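Local coordinates for galactokinase (Bifidobacterium longum subsp. infantis ATCC 15697 = JCM 1222 = DSM 20088, PDB 6TEQ), which probably catalyses the ATP-dependent phosphorylation of galactose, as a GHMP-family galactokinase, and here holds 2-deoxy-2-fluoro-galactose in its sugar site, at residues I44-D49 with G188-N193; L54-A59 with G201-L206. One frame throughout, in Å; residues are numbered along the deposited sequence. Where two conformers were deposited one is given.

Contact 1 of 2, residues I44-D49 with G188-N193. With GAF (2-deoxy-2-fluoro-alpha-D-galactopyranose), chain M.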
loop_
_atom_site.group_PDB
_atom_site.type_symbol
_atom_site.label_atom_id
_atom_site.label_comp_id
_atom_site.label_asym_id
_atom_site.label_seq_id
_atom_site.Cartn_x
_atom_site.Cartn_y
_atom_site.Cartn_z
ATOM N N ILE A 44 -4.627 9.636 2.074
ATOM C CA ILE A 44 -5.806 9.657 2.964
ATOM C C ILE A 44 -6.803 8.665 2.403
ATOM O O ILE A 44 -6.681 8.255 1.263
ATOM C CB ILE A 44 -6.338 11.128 2.995
ATOM C CG1 ILE A 44 -7.276 11.352 4.155
ATOM C CG2 ILE A 44 -6.941 11.590 1.693
ATOM C CD1 ILE A 44 -7.562 12.818 4.455
ATOM N N GLY A 45 -7.705 8.246 3.264
ATOM C CA GLY A 45 -8.692 7.206 2.956
ATOM C C GLY A 45 -8.182 5.884 3.443
ATOM O O GLY A 45 -7.932 4.983 2.659
ATOM N N GLU A 46 -8.040 5.801 4.736
ATOM C CA GLU A 46 -7.414 4.687 5.416
ATOM C C GLU A 46 -8.479 3.823 6.070
ATOM O O GLU A 46 -9.472 4.298 6.646
ATOM C CB GLU A 46 -6.445 5.194 6.477
ATOM C CG GLU A 46 -5.241 4.301 6.663
ATOM C CD GLU A 46 -4.280 4.441 5.471
ATOM O OE1 GLU A 46 -4.349 3.566 4.547
ATOM O OE2 GLU A 46 -3.505 5.454 5.410
ATOM N N HIS A 47 -8.301 2.540 5.843
ATOM C CA HIS A 47 -9.228 1.535 6.321
ATOM C C HIS A 47 -10.595 1.704 5.668
ATOM O O HIS A 47 -11.617 1.374 6.305
ATOM C CB HIS A 47 -9.196 1.460 7.797
ATOM C CG HIS A 47 -8.040 0.741 8.356
ATOM N ND1 HIS A 47 -7.942 -0.644 8.372
ATOM C CD2 HIS A 47 -6.857 1.215 8.870
ATOM C CE1 HIS A 47 -6.759 -0.938 8.885
ATOM N NE2 HIS A 47 -6.100 0.141 9.182
ATOM N N THR A 48 -10.604 2.141 4.430
ATOM C CA THR A 48 -11.818 2.325 3.648
ATOM C C THR A 48 -11.860 1.372 2.460
ATOM O O THR A 48 -12.947 1.107 1.965
ATOM C CB THR A 48 -11.881 3.759 3.119
ATOM O OG1 THR A 48 -10.712 4.074 2.369
ATOM C CG2 THR A 48 -12.019 4.780 4.216
ATOM N N ASP A 49 -10.725 0.870 1.989
ATOM C CA ASP A 49 -10.743 0.025 0.778
ATOM C C ASP A 49 -11.666 -1.194 0.911
ATOM O O ASP A 49 -12.487 -1.441 -0.012
ATOM C CB ASP A 49 -9.352 -0.308 0.316
ATOM C CG ASP A 49 -8.437 -1.101 1.217
ATOM O OD1 ASP A 49 -8.724 -1.169 2.406
ATOM O OD2 ASP A 49 -7.455 -1.671 0.663
ATOM N N GLY A 188 -6.839 -5.569 1.610
ATOM C CA GLY A 188 -7.774 -4.977 0.671
ATOM C C GLY A 188 -6.953 -4.762 -0.587
ATOM O O GLY A 188 -5.942 -5.420 -0.766
ATOM N N GLY A 189 -7.453 -3.968 -1.474
ATOM C CA GLY A 189 -6.778 -3.776 -2.743
ATOM C C GLY A 189 -6.104 -2.479 -2.921
ATOM O O GLY A 189 -5.663 -2.217 -4.054
ATOM N N LEU A 190 -6.101 -1.613 -1.899
ATOM C CA LEU A 190 -5.466 -0.273 -1.910
ATOM C C LEU A 190 -4.078 -0.355 -2.560
ATOM O O LEU A 190 -3.738 0.431 -3.493
ATOM C CB LEU A 190 -5.334 0.189 -0.447
ATOM C CG LEU A 190 -4.692 1.551 -0.170
ATOM C CD1 LEU A 190 -4.488 1.750 1.332
ATOM C CD2 LEU A 190 -3.378 1.692 -0.890
ATOM N N ASP A 191 -3.262 -1.253 -2.029
ATOM C CA ASP A 191 -1.830 -1.219 -2.257
ATOM C C ASP A 191 -1.526 -1.663 -3.687
ATOM O O ASP A 191 -0.604 -1.091 -4.362
ATOM C CB ASP A 191 -1.079 -2.105 -1.280
ATOM C CG ASP A 191 -1.305 -1.853 0.189
ATOM O OD1 ASP A 191 -1.907 -0.799 0.509
ATOM O OD2 ASP A 191 -0.711 -2.649 0.937
ATOM N N GLN A 192 -2.257 -2.661 -4.162
ATOM C CA GLN A 192 -2.020 -3.295 -5.458
ATOM C C GLN A 192 -2.565 -2.367 -6.559
ATOM O O GLN A 192 -1.891 -2.190 -7.636
ATOM C CB GLN A 192 -2.693 -4.659 -5.504
ATOM C CG GLN A 192 -2.154 -5.634 -4.451
ATOM C CD GLN A 192 -2.807 -5.525 -3.085
ATOM O OE1 GLN A 192 -3.641 -4.630 -2.799
ATOM N NE2 GLN A 192 -2.432 -6.448 -2.213
ATOM N N ASN A 193 -3.655 -1.683 -6.331
ATOM C CA ASN A 193 -4.150 -0.658 -7.260
ATOM C C ASN A 193 -3.158 0.455 -7.355
ATOM O O ASN A 193 -2.845 0.936 -8.505
ATOM C CB ASN A 193 -5.575 -0.193 -6.849
ATOM C CG ASN A 193 -6.673 -1.124 -7.318
ATOM O OD1 ASN A 193 -7.078 -1.020 -8.464
ATOM N ND2 ASN A 193 -7.094 -2.074 -6.499
HETATM C C1 GAF M . -3.169 -2.289 4.700
HETATM C C2 GAF M . -3.881 -3.057 3.608
HETATM F F2 GAF M . -2.971 -3.796 2.929
HETATM C C3 GAF M . -4.613 -2.138 2.652
HETATM O O3 GAF M . -5.459 -2.891 1.842
HETATM C C4 GAF M . -5.502 -1.118 3.424
HETATM O O4 GAF M . -6.634 -1.713 4.045
HETATM C C5 GAF M . -4.661 -0.422 4.439
HETATM O O5 GAF M . -4.081 -1.364 5.309
HETATM C C6 GAF M . -5.428 0.585 5.272
HETATM O O6 GAF M . -5.946 1.641 4.464
HETATM O O1 GAF M . -2.103 -1.650 4.021
#

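Contact 2 of 2, residues L54-A59 with G201-L206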
loop_
_atom_site.group_PDB
_atom_site.type_symbol
_atom_site.label_atom_id
_atom_site.label_comp_id
_atom_site.label_asym_id
_atom_site.label_seq_id
_atom_site.Cartn_x
_atom_site.Cartn_y
_atom_site.Cartn_z
ATOM N N LEU A 54 -13.394 5.212 -0.567
ATOM C CA LEU A 54 -12.471 6.014 -1.391
ATOM C C LEU A 54 -11.103 5.976 -0.747
ATOM O O LEU A 54 -10.998 5.995 0.499
ATOM C CB LEU A 54 -12.898 7.479 -1.488
ATOM C CG LEU A 54 -14.270 7.673 -2.112
ATOM C CD1 LEU A 54 -14.666 9.138 -2.057
ATOM C CD2 LEU A 54 -14.292 7.178 -3.549
ATOM N N CYS A 55 -10.066 6.010 -1.604
ATOM C CA CYS A 55 -8.646 6.067 -1.177
ATOM C C CYS A 55 -7.914 7.048 -2.074
ATOM O O CYS A 55 -8.445 7.411 -3.143
ATOM C CB CYS A 55 -7.972 4.697 -1.215
ATOM S SG CYS A 55 -8.983 3.353 -0.534
ATOM N N LEU A 56 -6.722 7.433 -1.649
ATOM C CA LEU A 56 -5.889 8.376 -2.415
ATOM C C LEU A 56 -4.415 8.077 -2.249
ATOM O O LEU A 56 -3.704 8.864 -1.615
ATOM C CB LEU A 56 -6.262 9.797 -1.994
ATOM C CG LEU A 56 -5.756 10.883 -2.926
ATOM C CD1 LEU A 56 -6.461 10.821 -4.288
ATOM C CD2 LEU A 56 -5.967 12.237 -2.296
ATOM N N PRO A 57 -3.945 6.953 -2.835
ATOM C CA PRO A 57 -2.512 6.674 -2.771
ATOM C C PRO A 57 -1.708 7.306 -3.904
ATOM O O PRO A 57 -2.227 7.716 -4.915
ATOM C CB PRO A 57 -2.469 5.147 -2.920
ATOM C CG PRO A 57 -3.666 4.815 -3.821
ATOM C CD PRO A 57 -4.761 5.795 -3.325
ATOM N N ILE A 58 -0.417 7.428 -3.593
ATOM C CA ILE A 58 0.651 7.693 -4.587
ATOM C C ILE A 58 1.590 6.511 -4.573
ATOM O O ILE A 58 1.731 5.821 -3.517
ATOM C CB ILE A 58 1.387 9.005 -4.307
ATOM C CG1 ILE A 58 2.076 9.010 -2.950
ATOM C CG2 ILE A 58 0.433 10.167 -4.469
ATOM C CD1 ILE A 58 3.075 10.093 -2.762
ATOM N N ALA A 59 2.239 6.317 -5.700
ATOM C CA ALA A 59 3.304 5.311 -5.794
ATOM C C ALA A 59 4.597 6.000 -5.373
ATOM O O ALA A 59 4.912 7.133 -5.857
ATOM C CB ALA A 59 3.407 4.791 -7.190
ATOM N N GLY A 201 3.415 12.257 -10.711
ATOM C CA GLY A 201 2.822 13.572 -10.428
ATOM C C GLY A 201 1.340 13.549 -10.067
ATOM O O GLY A 201 0.750 14.652 -10.027
ATOM N N HIS A 202 0.731 12.383 -9.861
ATOM C CA HIS A 202 -0.701 12.267 -9.555
ATOM C C HIS A 202 -0.925 11.302 -8.396
ATOM O O HIS A 202 -0.130 10.363 -8.239
ATOM C CB HIS A 202 -1.449 11.763 -10.789
ATOM C CG HIS A 202 -1.417 12.715 -11.914
ATOM N ND1 HIS A 202 -0.295 12.889 -12.692
ATOM C CD2 HIS A 202 -2.354 13.575 -12.353
ATOM C CE1 HIS A 202 -0.577 13.796 -13.618
ATOM N NE2 HIS A 202 -1.835 14.262 -13.425
ATOM N N ALA A 203 -2.016 11.545 -7.666
ATOM C CA ALA A 203 -2.593 10.604 -6.711
ATOM C C ALA A 203 -3.737 9.868 -7.398
ATOM O O ALA A 203 -4.386 10.458 -8.260
ATOM C CB ALA A 203 -2.993 11.396 -5.474
ATOM N N LEU A 204 -3.959 8.654 -6.977
ATOM C CA LEU A 204 -4.958 7.805 -7.556
ATOM C C LEU A 204 -6.247 7.865 -6.716
ATOM O O LEU A 204 -6.309 7.322 -5.557
ATOM C CB LEU A 204 -4.408 6.391 -7.595
ATOM C CG LEU A 204 -5.328 5.395 -8.305
ATOM C CD1 LEU A 204 -5.215 5.581 -9.799
ATOM C CD2 LEU A 204 -4.982 3.975 -7.928
ATOM N N LEU A 205 -7.246 8.657 -7.114
ATOM C CA LEU A 205 -8.540 8.640 -6.346
ATOM C C LEU A 205 -9.280 7.353 -6.746
ATOM O O LEU A 205 -9.805 7.238 -7.863
ATOM C CB LEU A 205 -9.337 9.895 -6.689
ATOM C CG LEU A 205 -10.705 9.965 -6.064
ATOM C CD1 LEU A 205 -10.680 9.817 -4.547
ATOM C CD2 LEU A 205 -11.389 11.233 -6.499
ATOM N N LEU A 206 -9.181 6.378 -5.856
ATOM C CA LEU A 206 -9.612 4.992 -6.102
ATOM C C LEU A 206 -10.945 4.806 -5.395
ATOM O O LEU A 206 -11.076 5.022 -4.185
ATOM C CB LEU A 206 -8.517 4.076 -5.577
ATOM C CG LEU A 206 -8.897 2.604 -5.561
ATOM C CD1 LEU A 206 -8.963 2.081 -6.977
ATOM C CD2 LEU A 206 -7.893 1.828 -4.749
HETATM O O HOH W 1 1.939 8.169 -7.921
#

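Contact 1 of 2, residues I44-D49 with G188-N193
Asp49 meets the start of helix 190-197 at Leu190, joining the galactose-binding signature of this GHMP kinase to the far wall of the sugar site. The carboxylate of Asp49 does the touching. With CG lodged between the backbone N and the carbonyl carbon (chi1 62°), OD2 turns its anti lone pair to Leu190 N, 2.9 Å away, and the N-H points at it at 157°. OD2 also lies 3.3 Å from Gly188 CA, where a CB would collide with it, consistent with a glycine at that position. The same carboxylate faces the sugar with both oxygens, OD2 2.6 Å from GAF O3 and OD1 2.7 Å from GAF O4. Replacing Asp49 by an alanine removes both oxygens and would probably leave Leu190 N without its acceptor and GAF O3 and O4 without these close oxygen partners. Glu46, its chain bent at chi2, brings OE1 to 2.5 Å from GAF O6; OE1 of Glu46 is hydrogen-bonded to Asn42 ND2, while OE2 forms a salt bridge with Arg363. Across the sugar, Asp191 OD2 lies 3.2 Å from GAF F2, and its OD1 is salt-bridged to Arg40. The His47 ring is fixed at both nitrogens, by Tyr50 OH and Gly367 O, and presents a face to GAF C6, 3.9 Å above the centre of its plane. The backbone of the same histidine grips O6: His47 N donates to GAF O6 at 176°, almost perfectly straight.

Contact 2 of 2, residues L54-A59 with G201-L206
Cys55 and Leu206 form an antiparallel hydrogen-bonded pair, and from here two strands of the mixed sheet run on, their short segments 57-59 and 202-206 inclined at 137°, and part only near Ala59 and His202. The stretch from Cys55 to Ile58 is the close-packed one. Cys55 N gives to Leu206 O at 2.9 Å in the carbonyl plane, and Leu206 N returns a bond to Cys55 O. Farther along, Leu204 N reaches Pro57 O in a nearly linear bond. Proline has no N-H to give back, and Leu204 O is met instead by carbon, Leu56 CA at 3.3 Å and Pro57 CD at 3.1 Å. Leu56 holds CG anti to its N (chi1 -165°), and CD1 wedges between Ala203 CB, 3.7 Å away, and Leu205 CB. Ile58 CG2 meets the same Ala203 methyl from the side opposite Leu56 CD1. Beyond it the pairing is looser: the direct bond gives way to a water that links Ala59 N, at 2.9 Å, to His202 O, and His202 itself is partly exposed. Helix 294-318 packs on the face bearing Leu54, Leu56 and Leu205, while strand 33-42 flanks strand 54-70 and strand 218-222 touches Leu204 and Leu206.

How the contacts relate
From the N terminus, strand 33-42 leads into the loop holding 44-49, and the chain then turns straight into 54-59. A long excursion of strands and helices follows before 188-193 returns to the loop, closing contact 1 over 138 residues. Helix 190-197 gives way to strand 202-207, where 201-206 closes contact 2 over 141 residues. The segments alternate, so the two closures cross rather than nest, their centres about 10 Å apart. Thr48 OG1 and Leu54 O, 2.7 Å apart in a probable hydrogen bond, and Asn193 CB packed on Leu206 CD2 stitch them together. Together they tie the sugar-binding loop and helix 190-197 to the sheet formed by strands 54-70 and 202-207.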